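Local coordinates for protein cytochrome C (Marichromatium purpuratum 984, PDB 5LO9) that probably oxidises thiosulfate to tetrathionate, and may catalyse the reverse reduction, passing electrons along a row of covalently bound c-type hemes, at residues Phe2-Thr7 / Ile77-Ala82; Glu44-Ala49 / Ala132-Pro137; Glu53-Gly58 / Pro67-Leu72. One frame throughout, in Å; residues are numbered along the deposited sequence.

Contact 1 (Phe2-Thr7 / Ile77-Ala82); sequences FERGRT and IAAVSA
The Phe2 ring has Ala82 O at its edge, near the ring plane, 4.4 Å from Phe2 CD1. Arg6 NH2 also sits in the plane at the ring's edge, and Tyr83 meets the ring with the two planes inclined at about 45°. The Arg6 guanidinium has Glu3 CD in its own plane, and its NH2 gives Glu3 OE1 a salt-bridging bond of 3.0 Å on the syn side of the carboxylate. The nearest pair of CA atoms across the two segments is Gly5 and Val80, 4.1 Å apart. A side chain at that glycine would run into Ala79 O, and its absence lets the segment axes pass 7.2 Å apart, crossing at -85°. This is the near-perpendicular pairing of N- and C-terminal helices that marks class I cytochromes c, a glycine at the crossing included. Ala79 fills the junction, its CB 3.5 Å from Gly5 N. Beside it, Arg4 CG lies 3.8 Å from Ala79 CB. With CG anti to the backbone N (chi1 175°) and a bend at chi2, the arginine lays its first methylenes along the alanine and then leads away to a salt bridge from NE to Asp76. Val80 CG1 borders Gly5 CA and Gly5 O at 4.2 Å, and the valine also touches the first heme.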
loop_
_atom_site.group_PDB
_atom_site.type_symbol
_atom_site.label_atom_id
_atom_site.label_comp_id
_atom_site.label_asym_id
_atom_site.label_seq_id
_atom_site.Cartn_x
_atom_site.Cartn_y
_atom_site.Cartn_z
ATOM N N PHE A 2 -54.804 -4.617 25.756
ATOM C CA PHE A 2 -53.863 -4.265 26.824
ATOM C C PHE A 2 -54.522 -4.401 28.205
ATOM O O PHE A 2 -53.806 -4.616 29.193
ATOM C CB PHE A 2 -53.319 -2.833 26.576
ATOM C CG PHE A 2 -52.256 -2.354 27.572
ATOM C CD1 PHE A 2 -50.888 -2.492 27.261
ATOM C CD2 PHE A 2 -52.595 -1.722 28.780
ATOM C CE1 PHE A 2 -49.847 -2.029 28.165
ATOM C CE2 PHE A 2 -51.562 -1.254 29.693
ATOM C CZ PHE A 2 -50.191 -1.416 29.376
ATOM N N GLU A 3 -55.874 -4.353 28.288
ATOM C CA GLU A 3 -56.570 -4.421 29.580
ATOM C C GLU A 3 -56.706 -5.860 30.072
ATOM O O GLU A 3 -56.388 -6.158 31.233
ATOM C CB GLU A 3 -57.964 -3.769 29.481
ATOM C CG GLU A 3 -57.983 -2.254 29.180
ATOM C CD GLU A 3 -57.047 -1.419 30.068
ATOM O OE1 GLU A 3 -56.510 -1.941 31.084
ATOM O OE2 GLU A 3 -56.860 -0.223 29.732
ATOM N N ARG A 4 -57.106 -6.778 29.192
ATOM C CA ARG A 4 -57.097 -8.180 29.568
ATOM C C ARG A 4 -55.676 -8.607 29.914
ATOM O O ARG A 4 -55.437 -9.242 30.951
ATOM C CB ARG A 4 -57.680 -9.027 28.429
ATOM C CG ARG A 4 -57.623 -10.557 28.640
ATOM C CD ARG A 4 -58.678 -11.104 29.641
ATOM N NE ARG A 4 -59.308 -12.349 29.161
ATOM C CZ ARG A 4 -60.346 -12.406 28.320
ATOM N NH1 ARG A 4 -60.904 -11.281 27.857
ATOM N NH2 ARG A 4 -60.829 -13.594 27.943
ATOM N N GLY A 5 -54.712 -8.216 29.071
ATOM C CA GLY A 5 -53.316 -8.494 29.358
ATOM C C GLY A 5 -52.873 -8.003 30.723
ATOM O O GLY A 5 -52.217 -8.732 31.479
ATOM N N ARG A 6 -53.218 -6.758 31.061
ATOM C CA ARG A 6 -52.806 -6.222 32.358
ATOM C C ARG A 6 -53.404 -7.040 33.495
ATOM O O ARG A 6 -52.704 -7.398 34.454
ATOM C CB ARG A 6 -53.170 -4.733 32.508
ATOM C CG ARG A 6 -52.375 -4.020 33.672
ATOM C CD ARG A 6 -53.036 -2.752 34.245
ATOM N NE ARG A 6 -53.760 -1.998 33.218
ATOM C CZ ARG A 6 -53.264 -0.956 32.543
ATOM N NH1 ARG A 6 -52.012 -0.528 32.762
ATOM N NH2 ARG A 6 -54.019 -0.360 31.615
ATOM N N THR A 7 -54.699 -7.351 33.418
ATOM C CA THR A 7 -55.291 -8.052 34.549
ATOM C C THR A 7 -54.720 -9.471 34.672
ATOM O O THR A 7 -54.445 -9.920 35.794
ATOM C CB THR A 7 -56.831 -8.051 34.439
ATOM O OG1 THR A 7 -57.231 -8.765 33.268
ATOM C CG2 THR A 7 -57.415 -6.573 34.370
ATOM N N ILE A 77 -53.805 -15.313 24.985
ATOM C CA ILE A 77 -52.445 -15.273 24.436
ATOM C C ILE A 77 -52.178 -13.920 23.787
ATOM O O ILE A 77 -51.230 -13.203 24.134
ATOM C CB ILE A 77 -52.249 -16.431 23.427
ATOM C CG1 ILE A 77 -52.188 -17.786 24.143
ATOM C CG2 ILE A 77 -51.004 -16.295 22.640
ATOM C CD1 ILE A 77 -52.267 -18.982 23.214
ATOM N N ALA A 78 -53.026 -13.538 22.844
ATOM C CA ALA A 78 -52.825 -12.263 22.173
ATOM C C ALA A 78 -52.842 -11.078 23.148
ATOM O O ALA A 78 -52.051 -10.141 23.005
ATOM C CB ALA A 78 -53.876 -12.118 21.117
ATOM N N ALA A 79 -53.674 -11.121 24.182
ATOM C CA ALA A 79 -53.718 -9.994 25.106
ATOM C C ALA A 79 -52.423 -9.855 25.882
ATOM O O ALA A 79 -51.880 -8.747 25.978
ATOM C CB ALA A 79 -54.867 -10.140 26.094
ATOM N N VAL A 80 -51.921 -10.958 26.475
ATOM C CA VAL A 80 -50.686 -10.853 27.270
ATOM C C VAL A 80 -49.500 -10.563 26.371
ATOM O O VAL A 80 -48.563 -9.895 26.793
ATOM C CB VAL A 80 -50.376 -12.089 28.143
ATOM C CG1 VAL A 80 -51.337 -12.192 29.283
ATOM C CG2 VAL A 80 -50.340 -13.379 27.318
ATOM N N SER A 81 -49.484 -11.086 25.147
ATOM C CA SER A 81 -48.399 -10.733 24.248
ATOM C C SER A 81 -48.356 -9.220 24.014
ATOM O O SER A 81 -47.296 -8.601 24.119
ATOM C CB SER A 81 -48.548 -11.497 22.939
ATOM O OG SER A 81 -48.628 -12.896 23.180
ATOM N N ALA A 82 -49.511 -8.596 23.751
ATOM C CA ALA A 82 -49.551 -7.147 23.548
ATOM C C ALA A 82 -49.213 -6.388 24.819
ATOM O O ALA A 82 -48.607 -5.311 24.761
ATOM C CB ALA A 82 -50.914 -6.722 23.058
#

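Contact 2 (Glu44-Ala49 / Ala132-Pro137); sequences EPAYLA and AGAVFP. With HEC (heme c), chain D.
Tyr47 joins two cytochrome c domains and touches two hemes at once. Its first torsion (chi1 175°) sets CG opposite the backbone N, which carries the ring from helix 45-57 of the first domain across to the loop 132-137 of the second. There Pro137 CB lies over one face as a CH-pi contact, 3.7 Å from the ring centroid and 16° off the normal, while Pro137 CG approaches Tyr47 CE1 to 3.6 Å. At the root of the same side chain, Tyr47 CB rests 3.6 Å from Ala134 O. Smaller groups extend the seam: Ala46 CB meets Ala134 CB at 4.1 Å, and Glu44 CG passes 3.7 Å from Gly133 O. Beyond the proline, Tyr47 OH comes within 2.9 Å of O1A of the second heme and is hydrogen-bonded to a propionate oxygen of the first. Pro137 has a second task, usual in cytochromes c: its carbonyl accepts a bond from His125, the axial ligand, while its CD lies 3.6 Å from CAD of the second heme. The ring thus has Pro137 over one face, its hydroxyl bonded to a first-heme propionate and close to one of the second, consistent with an interface suited to electron transfer.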
loop_
_atom_site.group_PDB
_atom_site.type_symbol
_atom_site.label_atom_id
_atom_site.label_comp_id
_atom_site.label_asym_id
_atom_site.label_seq_id
_atom_site.Cartn_x
_atom_site.Cartn_y
_atom_site.Cartn_z
ATOM N N GLU A 44 -40.923 -8.573 21.427
ATOM C CA GLU A 44 -41.864 -8.382 20.338
ATOM C C GLU A 44 -43.113 -9.228 20.586
ATOM O O GLU A 44 -42.997 -10.430 20.865
ATOM C CB GLU A 44 -41.202 -8.769 19.023
ATOM C CG GLU A 44 -40.266 -7.728 18.454
ATOM C CD GLU A 44 -40.939 -6.618 17.657
ATOM O OE1 GLU A 44 -42.192 -6.602 17.510
ATOM O OE2 GLU A 44 -40.174 -5.757 17.175
ATOM N N PRO A 45 -44.312 -8.650 20.520
ATOM C CA PRO A 45 -45.528 -9.448 20.791
ATOM C C PRO A 45 -45.654 -10.709 19.958
ATOM O O PRO A 45 -46.062 -11.745 20.502
ATOM C CB PRO A 45 -46.672 -8.464 20.486
ATOM C CG PRO A 45 -46.082 -7.163 20.735
ATOM C CD PRO A 45 -44.650 -7.253 20.251
ATOM N N ALA A 46 -45.295 -10.673 18.675
ATOM C CA ALA A 46 -45.365 -11.901 17.889
ATOM C C ALA A 46 -44.450 -12.972 18.447
ATOM O O ALA A 46 -44.758 -14.168 18.331
ATOM C CB ALA A 46 -44.972 -11.680 16.442
ATOM N N TYR A 47 -43.296 -12.568 18.995
ATOM C CA TYR A 47 -42.360 -13.550 19.522
ATOM C C TYR A 47 -42.941 -14.197 20.766
ATOM O O TYR A 47 -42.961 -15.431 20.882
ATOM C CB TYR A 47 -41.008 -12.913 19.815
ATOM C CG TYR A 47 -40.058 -13.879 20.479
ATOM C CD1 TYR A 47 -39.346 -14.825 19.737
ATOM C CD2 TYR A 47 -39.896 -13.874 21.863
ATOM C CE1 TYR A 47 -38.468 -15.746 20.370
ATOM C CE2 TYR A 47 -39.066 -14.781 22.484
ATOM C CZ TYR A 47 -38.369 -15.716 21.744
ATOM O OH TYR A 47 -37.573 -16.590 22.430
ATOM N N LEU A 48 -43.473 -13.382 21.683
ATOM C CA LEU A 48 -44.068 -13.933 22.895
ATOM C C LEU A 48 -45.156 -14.940 22.540
ATOM O O LEU A 48 -45.186 -16.067 23.046
ATOM C CB LEU A 48 -44.632 -12.806 23.749
ATOM C CG LEU A 48 -43.643 -11.819 24.351
ATOM C CD1 LEU A 48 -44.390 -10.570 24.945
ATOM C CD2 LEU A 48 -42.749 -12.544 25.393
ATOM N N ALA A 49 -46.043 -14.558 21.636
ATOM C CA ALA A 49 -47.113 -15.455 21.256
ATOM C C ALA A 49 -46.577 -16.728 20.620
ATOM O O ALA A 49 -47.117 -17.815 20.848
ATOM C CB ALA A 49 -48.040 -14.739 20.306
ATOM N N ALA A 132 -33.577 -8.200 17.032
ATOM C CA ALA A 132 -33.640 -7.841 15.626
ATOM C C ALA A 132 -35.012 -8.220 15.084
ATOM O O ALA A 132 -35.189 -9.146 14.297
ATOM C CB ALA A 132 -32.533 -8.526 14.827
ATOM N N GLY A 133 -36.019 -7.483 15.488
ATOM C CA GLY A 133 -37.359 -7.787 15.033
ATOM C C GLY A 133 -37.975 -8.989 15.721
ATOM O O GLY A 133 -37.498 -9.479 16.749
ATOM N N ALA A 134 -39.075 -9.463 15.134
ATOM C CA ALA A 134 -39.881 -10.499 15.787
ATOM C C ALA A 134 -39.205 -11.867 15.757
ATOM O O ALA A 134 -39.229 -12.591 16.759
ATOM C CB ALA A 134 -41.234 -10.598 15.127
ATOM N N VAL A 135 -38.556 -12.210 14.632
ATOM C CA VAL A 135 -37.848 -13.482 14.516
ATOM C C VAL A 135 -36.758 -13.616 15.554
ATOM O O VAL A 135 -36.518 -14.705 16.080
ATOM C CB VAL A 135 -37.210 -13.625 13.130
ATOM C CG1 VAL A 135 -36.382 -14.892 13.059
ATOM C CG2 VAL A 135 -38.212 -13.649 12.097
ATOM N N PHE A 136 -36.036 -12.546 15.825
ATOM C CA PHE A 136 -34.769 -12.666 16.538
ATOM C C PHE A 136 -34.869 -11.960 17.879
ATOM O O PHE A 136 -34.796 -10.724 17.935
ATOM C CB PHE A 136 -33.639 -12.106 15.679
ATOM C CG PHE A 136 -33.404 -12.891 14.414
ATOM C CD1 PHE A 136 -32.744 -14.116 14.438
ATOM C CD2 PHE A 136 -33.833 -12.408 13.200
ATOM C CE1 PHE A 136 -32.521 -14.856 13.252
ATOM C CE2 PHE A 136 -33.622 -13.138 12.010
ATOM C CZ PHE A 136 -32.970 -14.359 12.037
ATOM N N PRO A 137 -35.044 -12.689 18.979
ATOM C CA PRO A 137 -35.374 -12.058 20.255
ATOM C C PRO A 137 -34.149 -11.447 20.902
ATOM O O PRO A 137 -33.009 -11.835 20.584
ATOM C CB PRO A 137 -35.897 -13.232 21.107
ATOM C CG PRO A 137 -35.111 -14.368 20.628
ATOM C CD PRO A 137 -34.987 -14.151 19.108
HETATM FE FE HEC D . -29.777 -17.140 19.003
HETATM C CHA HEC D . -33.049 -17.417 20.172
HETATM C CHB HEC D . -28.595 -17.382 22.292
HETATM C CHC HEC D . -26.505 -16.719 17.868
HETATM C CHD HEC D . -30.933 -17.191 15.717
HETATM N NA HEC D . -30.673 -17.349 20.877
HETATM C C1A HEC D . -31.972 -17.436 21.130
HETATM C C2A HEC D . -32.293 -17.600 22.560
HETATM C C3A HEC D . -30.972 -17.611 23.194
HETATM C C4A HEC D . -30.035 -17.444 22.049
HETATM C CMA HEC D . -30.687 -17.752 24.663
HETATM C CAA HEC D . -33.629 -17.733 23.246
HETATM C CBA HEC D . -34.123 -16.353 23.652
HETATM C CGA HEC D . -35.426 -16.446 24.413
HETATM O O1A HEC D . -36.064 -15.396 24.633
HETATM O O2A HEC D . -35.812 -17.575 24.798
HETATM N NB HEC D . -27.901 -17.062 19.913
HETATM C C1B HEC D . -27.632 -17.170 21.216
HETATM C C2B HEC D . -26.181 -17.066 21.521
HETATM C C3B HEC D . -25.570 -16.887 20.200
HETATM C C4B HEC D . -26.729 -16.904 19.293
HETATM C CMB HEC D . -25.528 -17.149 22.873
HETATM C CAB HEC D . -24.128 -16.700 19.821
HETATM C CBB HEC D . -23.310 -17.845 20.344
HETATM N NC HEC D . -28.878 -16.972 17.136
HETATM C C1C HEC D . -27.587 -16.790 16.890
HETATM C C2C HEC D . -27.271 -16.687 15.452
HETATM C C3C HEC D . -28.574 -16.845 14.793
HETATM C C4C HEC D . -29.490 -17.018 15.951
HETATM C CMC HEC D . -25.906 -16.493 14.867
HETATM C CAC HEC D . -28.969 -16.781 13.335
HETATM C CBC HEC D . -28.091 -17.458 12.321
HETATM N ND HEC D . -31.644 -17.276 18.105
HETATM C C1D HEC D . -31.899 -17.306 16.808
HETATM C C2D HEC D . -33.338 -17.422 16.503
HETATM C C3D HEC D . -33.982 -17.481 17.794
HETATM C C4D HEC D . -32.823 -17.380 18.725
HETATM C CMD HEC D . -33.983 -17.488 15.176
HETATM C CAD HEC D . -35.460 -17.609 18.071
HETATM C CBD HEC D . -35.863 -19.072 18.296
HETATM C CGD HEC D . -37.368 -19.251 18.292
HETATM O O1D HEC D . -37.823 -20.015 19.166
HETATM O O2D HEC D . -38.086 -18.638 17.456
#

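Contact 3 (Glu53-Gly58 / Pro67-Leu72). With HEC (heme c), chain D; PGO (S-1,2-propanediol), chain I.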
loop_
_atom_site.group_PDB
_atom_site.type_symbol
_atom_site.label_atom_id
_atom_site.label_comp_id
_atom_site.label_asym_id
_atom_site.label_seq_id
_atom_site.Cartn_x
_atom_site.Cartn_y
_atom_site.Cartn_z
ATOM N N GLU A 53 -47.042 -20.579 22.010
ATOM C CA GLU A 53 -47.511 -21.653 21.158
ATOM C C GLU A 53 -46.468 -22.746 21.016
ATOM O O GLU A 53 -46.832 -23.909 20.797
ATOM C CB GLU A 53 -47.927 -21.098 19.792
ATOM C CG GLU A 53 -49.323 -20.462 19.807
ATOM C CD GLU A 53 -49.624 -19.531 18.590
ATOM O OE1 GLU A 53 -48.809 -19.466 17.630
ATOM O OE2 GLU A 53 -50.697 -18.860 18.597
ATOM N N ARG A 54 -45.177 -22.410 21.149
ATOM C CA ARG A 54 -44.153 -23.460 21.131
ATOM C C ARG A 54 -44.339 -24.399 22.307
ATOM O O ARG A 54 -44.237 -25.623 22.155
ATOM C CB ARG A 54 -42.736 -22.880 21.183
ATOM C CG ARG A 54 -42.264 -22.211 19.922
ATOM C CD ARG A 54 -40.817 -22.511 19.587
ATOM N NE ARG A 54 -40.316 -21.526 18.651
ATOM C CZ ARG A 54 -40.620 -21.522 17.355
ATOM N NH1 ARG A 54 -41.417 -22.445 16.829
ATOM N NH2 ARG A 54 -40.139 -20.581 16.577
ATOM N N PHE A 55 -44.586 -23.833 23.495
ATOM C CA PHE A 55 -44.859 -24.634 24.676
ATOM C C PHE A 55 -46.049 -25.556 24.415
ATOM O O PHE A 55 -46.006 -26.749 24.724
ATOM C CB PHE A 55 -45.161 -23.714 25.851
ATOM C CG PHE A 55 -43.971 -23.153 26.550
ATOM C CD1 PHE A 55 -43.202 -23.942 27.368
ATOM C CD2 PHE A 55 -43.657 -21.806 26.440
ATOM C CE1 PHE A 55 -42.131 -23.419 28.034
ATOM C CE2 PHE A 55 -42.570 -21.270 27.097
ATOM C CZ PHE A 55 -41.802 -22.069 27.883
ATOM N N ARG A 56 -47.109 -25.013 23.814
ATOM C CA ARG A 56 -48.334 -25.767 23.566
ATOM C C ARG A 56 -48.141 -26.886 22.557
ATOM O O ARG A 56 -48.825 -27.915 22.641
ATOM C CB ARG A 56 -49.416 -24.793 23.103
ATOM C CG ARG A 56 -49.861 -23.914 24.252
ATOM C CD ARG A 56 -50.469 -22.664 23.778
ATOM N NE ARG A 56 -51.792 -22.775 23.155
ATOM C CZ ARG A 56 -52.938 -22.665 23.813
ATOM N NH1 ARG A 56 -52.924 -22.487 25.117
ATOM N NH2 ARG A 56 -54.093 -22.712 23.170
ATOM N N ALA A 57 -47.248 -26.688 21.597
ATOM C CA ALA A 57 -46.930 -27.634 20.539
ATOM C C ALA A 57 -45.897 -28.695 20.945
ATOM O O ALA A 57 -45.684 -29.667 20.202
ATOM C CB ALA A 57 -46.424 -26.850 19.327
ATOM N N GLY A 58 -45.230 -28.528 22.083
ATOM C CA GLY A 58 -44.196 -29.447 22.486
ATOM C C GLY A 58 -42.823 -29.160 21.950
ATOM O O GLY A 58 -41.920 -29.966 22.165
ATOM N N PRO A 67 -47.610 -25.559 31.978
ATOM C CA PRO A 67 -49.025 -25.591 32.367
ATOM C C PRO A 67 -49.712 -24.253 32.243
ATOM O O PRO A 67 -50.880 -24.198 31.841
ATOM C CB PRO A 67 -48.971 -26.039 33.826
ATOM C CG PRO A 67 -47.699 -26.696 33.965
ATOM C CD PRO A 67 -46.757 -25.925 33.111
ATOM N N TRP A 68 -49.020 -23.158 32.560
ATOM C CA TRP A 68 -49.636 -21.850 32.360
ATOM C C TRP A 68 -49.781 -21.523 30.886
ATOM O O TRP A 68 -50.740 -20.850 30.495
ATOM C CB TRP A 68 -48.823 -20.796 33.064
ATOM C CG TRP A 68 -48.616 -21.175 34.448
ATOM C CD1 TRP A 68 -47.434 -21.422 35.075
ATOM C CD2 TRP A 68 -49.640 -21.383 35.409
ATOM N NE1 TRP A 68 -47.660 -21.751 36.390
ATOM C CE2 TRP A 68 -49.013 -21.741 36.617
ATOM C CE3 TRP A 68 -51.033 -21.288 35.371
ATOM C CZ2 TRP A 68 -49.733 -22.010 37.777
ATOM C CZ3 TRP A 68 -51.742 -21.549 36.524
ATOM C CH2 TRP A 68 -51.088 -21.909 37.711
ATOM N N ALA A 69 -48.897 -22.046 30.049
ATOM C CA ALA A 69 -49.066 -21.844 28.627
ATOM C C ALA A 69 -50.261 -22.612 28.088
ATOM O O ALA A 69 -50.857 -22.170 27.099
ATOM C CB ALA A 69 -47.805 -22.242 27.895
ATOM N N GLU A 70 -50.587 -23.798 28.652
ATOM C CA GLU A 70 -51.715 -24.563 28.109
ATOM C C GLU A 70 -53.065 -24.001 28.562
ATOM O O GLU A 70 -54.058 -24.114 27.826
ATOM C CB GLU A 70 -51.594 -26.049 28.473
ATOM C CG GLU A 70 -52.163 -26.451 29.845
ATOM C CD GLU A 70 -52.179 -27.970 30.111
ATOM O OE1 GLU A 70 -52.524 -28.775 29.181
ATOM O OE2 GLU A 70 -51.853 -28.330 31.281
ATOM N N ARG A 71 -53.106 -23.338 29.720
ATOM C CA ARG A 71 -54.351 -22.821 30.248
ATOM C C ARG A 71 -54.832 -21.556 29.556
ATOM O O ARG A 71 -55.969 -21.151 29.783
ATOM C CB ARG A 71 -54.233 -22.539 31.745
ATOM C CG ARG A 71 -54.873 -23.609 32.582
ATOM C CD ARG A 71 -54.599 -23.426 34.078
ATOM N NE ARG A 71 -55.036 -24.572 34.882
ATOM C CZ ARG A 71 -56.296 -25.010 34.952
ATOM N NH1 ARG A 71 -57.277 -24.408 34.270
ATOM N NH2 ARG A 71 -56.578 -26.062 35.713
ATOM N N LEU A 72 -54.022 -20.930 28.715
ATOM C CA LEU A 72 -54.432 -19.710 28.031
ATOM C C LEU A 72 -55.365 -20.034 26.866
ATOM O O LEU A 72 -55.232 -21.067 26.208
ATOM C CB LEU A 72 -53.205 -18.951 27.502
ATOM C CG LEU A 72 -52.256 -18.448 28.573
ATOM C CD1 LEU A 72 -51.060 -17.855 27.888
ATOM C CD2 LEU A 72 -52.917 -17.454 29.508
HETATM FE FE HEC D . -29.777 -17.140 19.003
HETATM C CHA HEC D . -33.049 -17.417 20.172
HETATM C CHB HEC D . -28.595 -17.382 22.292
HETATM C CHC HEC D . -26.505 -16.719 17.868
HETATM C CHD HEC D . -30.933 -17.191 15.717
HETATM N NA HEC D . -30.673 -17.349 20.877
HETATM C C1A HEC D . -31.972 -17.436 21.130
HETATM C C2A HEC D . -32.293 -17.600 22.560
HETATM C C3A HEC D . -30.972 -17.611 23.194
HETATM C C4A HEC D . -30.035 -17.444 22.049
HETATM C CMA HEC D . -30.687 -17.752 24.663
HETATM C CAA HEC D . -33.629 -17.733 23.246
HETATM C CBA HEC D . -34.123 -16.353 23.652
HETATM C CGA HEC D . -35.426 -16.446 24.413
HETATM O O1A HEC D . -36.064 -15.396 24.633
HETATM O O2A HEC D . -35.812 -17.575 24.798
HETATM N NB HEC D . -27.901 -17.062 19.913
HETATM C C1B HEC D . -27.632 -17.170 21.216
HETATM C C2B HEC D . -26.181 -17.066 21.521
HETATM C C3B HEC D . -25.570 -16.887 20.200
HETATM C C4B HEC D . -26.729 -16.904 19.293
HETATM C CMB HEC D . -25.528 -17.149 22.873
HETATM C CAB HEC D . -24.128 -16.700 19.821
HETATM C CBB HEC D . -23.310 -17.845 20.344
HETATM N NC HEC D . -28.878 -16.972 17.136
HETATM C C1C HEC D . -27.587 -16.790 16.890
HETATM C C2C HEC D . -27.271 -16.687 15.452
HETATM C C3C HEC D . -28.574 -16.845 14.793
HETATM C C4C HEC D . -29.490 -17.018 15.951
HETATM C CMC HEC D . -25.906 -16.493 14.867
HETATM C CAC HEC D . -28.969 -16.781 13.335
HETATM C CBC HEC D . -28.091 -17.458 12.321
HETATM N ND HEC D . -31.644 -17.276 18.105
HETATM C C1D HEC D . -31.899 -17.306 16.808
HETATM C C2D HEC D . -33.338 -17.422 16.503
HETATM C C3D HEC D . -33.982 -17.481 17.794
HETATM C C4D HEC D . -32.823 -17.380 18.725
HETATM C CMD HEC D . -33.983 -17.488 15.176
HETATM C CAD HEC D . -35.460 -17.609 18.071
HETATM C CBD HEC D . -35.863 -19.072 18.296
HETATM C CGD HEC D . -37.368 -19.251 18.292
HETATM O O1D HEC D . -37.823 -20.015 19.166
HETATM O O2D HEC D . -38.086 -18.638 17.456
HETATM C C1 PGO I . -43.183 -21.244 13.235
HETATM C C2 PGO I . -41.847 -20.498 13.063
HETATM C C3 PGO I . -40.660 -21.481 13.196
HETATM O O1 PGO I . -42.915 -22.506 13.913
HETATM O O2 PGO I . -41.696 -19.395 13.999
#
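The pocket of the first heme is walled in part by helix 45-57 and by the short helix 66-71 that follows the axial ligand Met65, and these two meet where Phe55 and Arg56 face Ala69 and Leu72. The segment axes approach to 8.6 Å at an angle of 99°. At the crossing, Phe55 CB lies 3.7 Å from Ala69 CB; the phenylalanine ring then leads away to touch the heme and Met65. Arg56 supplies the polar half of the contact. With a bend at chi3 (71°), its chain runs past Ala69, and NH1 donates to two backbone carbonyls at the end of the short helix: to Ala69 O at 2.9 Å, lying in both the carbonyl and the guanidinium plane, and to Leu72 O, also at 2.9 Å, tilted from both. Helix 45-57 itself ends at Gly58 in a Schellman motif.

From the same helix Arg54 reaches the second heme. Its guanidinium takes one propionate with two parallel bonds, NE to O1D and NH2 to O2D, each 3.0 Å long. NH2 also gives a bond of 3.2 Å to O2 of a propanediol molecule, probably from the crystallisation liquor, whereas NH1 bonds to its O1 and to Gln59. A leucine in its place would take away both donors and would probably leave that propionate's charge without this mate.

Two arginines of one helical turn thus go to different acceptors: Arg54 to a heme propionate, whose probable negative charge it would help to balance, and Arg56 to carbonyls at a helix C-terminus, where a positive group is likely to be well placed against the partial negative charge of the helix end.

In the fold
All three contacts serve the first cytochrome c domain. Contact 1 joins its terminal helices by close backbone packing of small residues; it is partly buried, with Gly5, Ala79 and Val80 buried and charged groups at the margin. Contacts 2 and 3 both draw on helix 45-57. Contact 2, nearest the chain's centre and also partly buried, faces the second domain mainly through a buried aromatic ring, with exposed Glu44 and Ala46 at its margin. Contact 3 stays within the domain, buried at Phe55, Ala69 and Leu72, while exposed Arg56 bonds to carbonyls. Both reach the second heme, by a phenol and a guanidinium. Helix 74-86 links them: Ser81 packs on Leu48 and Ala49, Ile77 on Leu72 and Arg56.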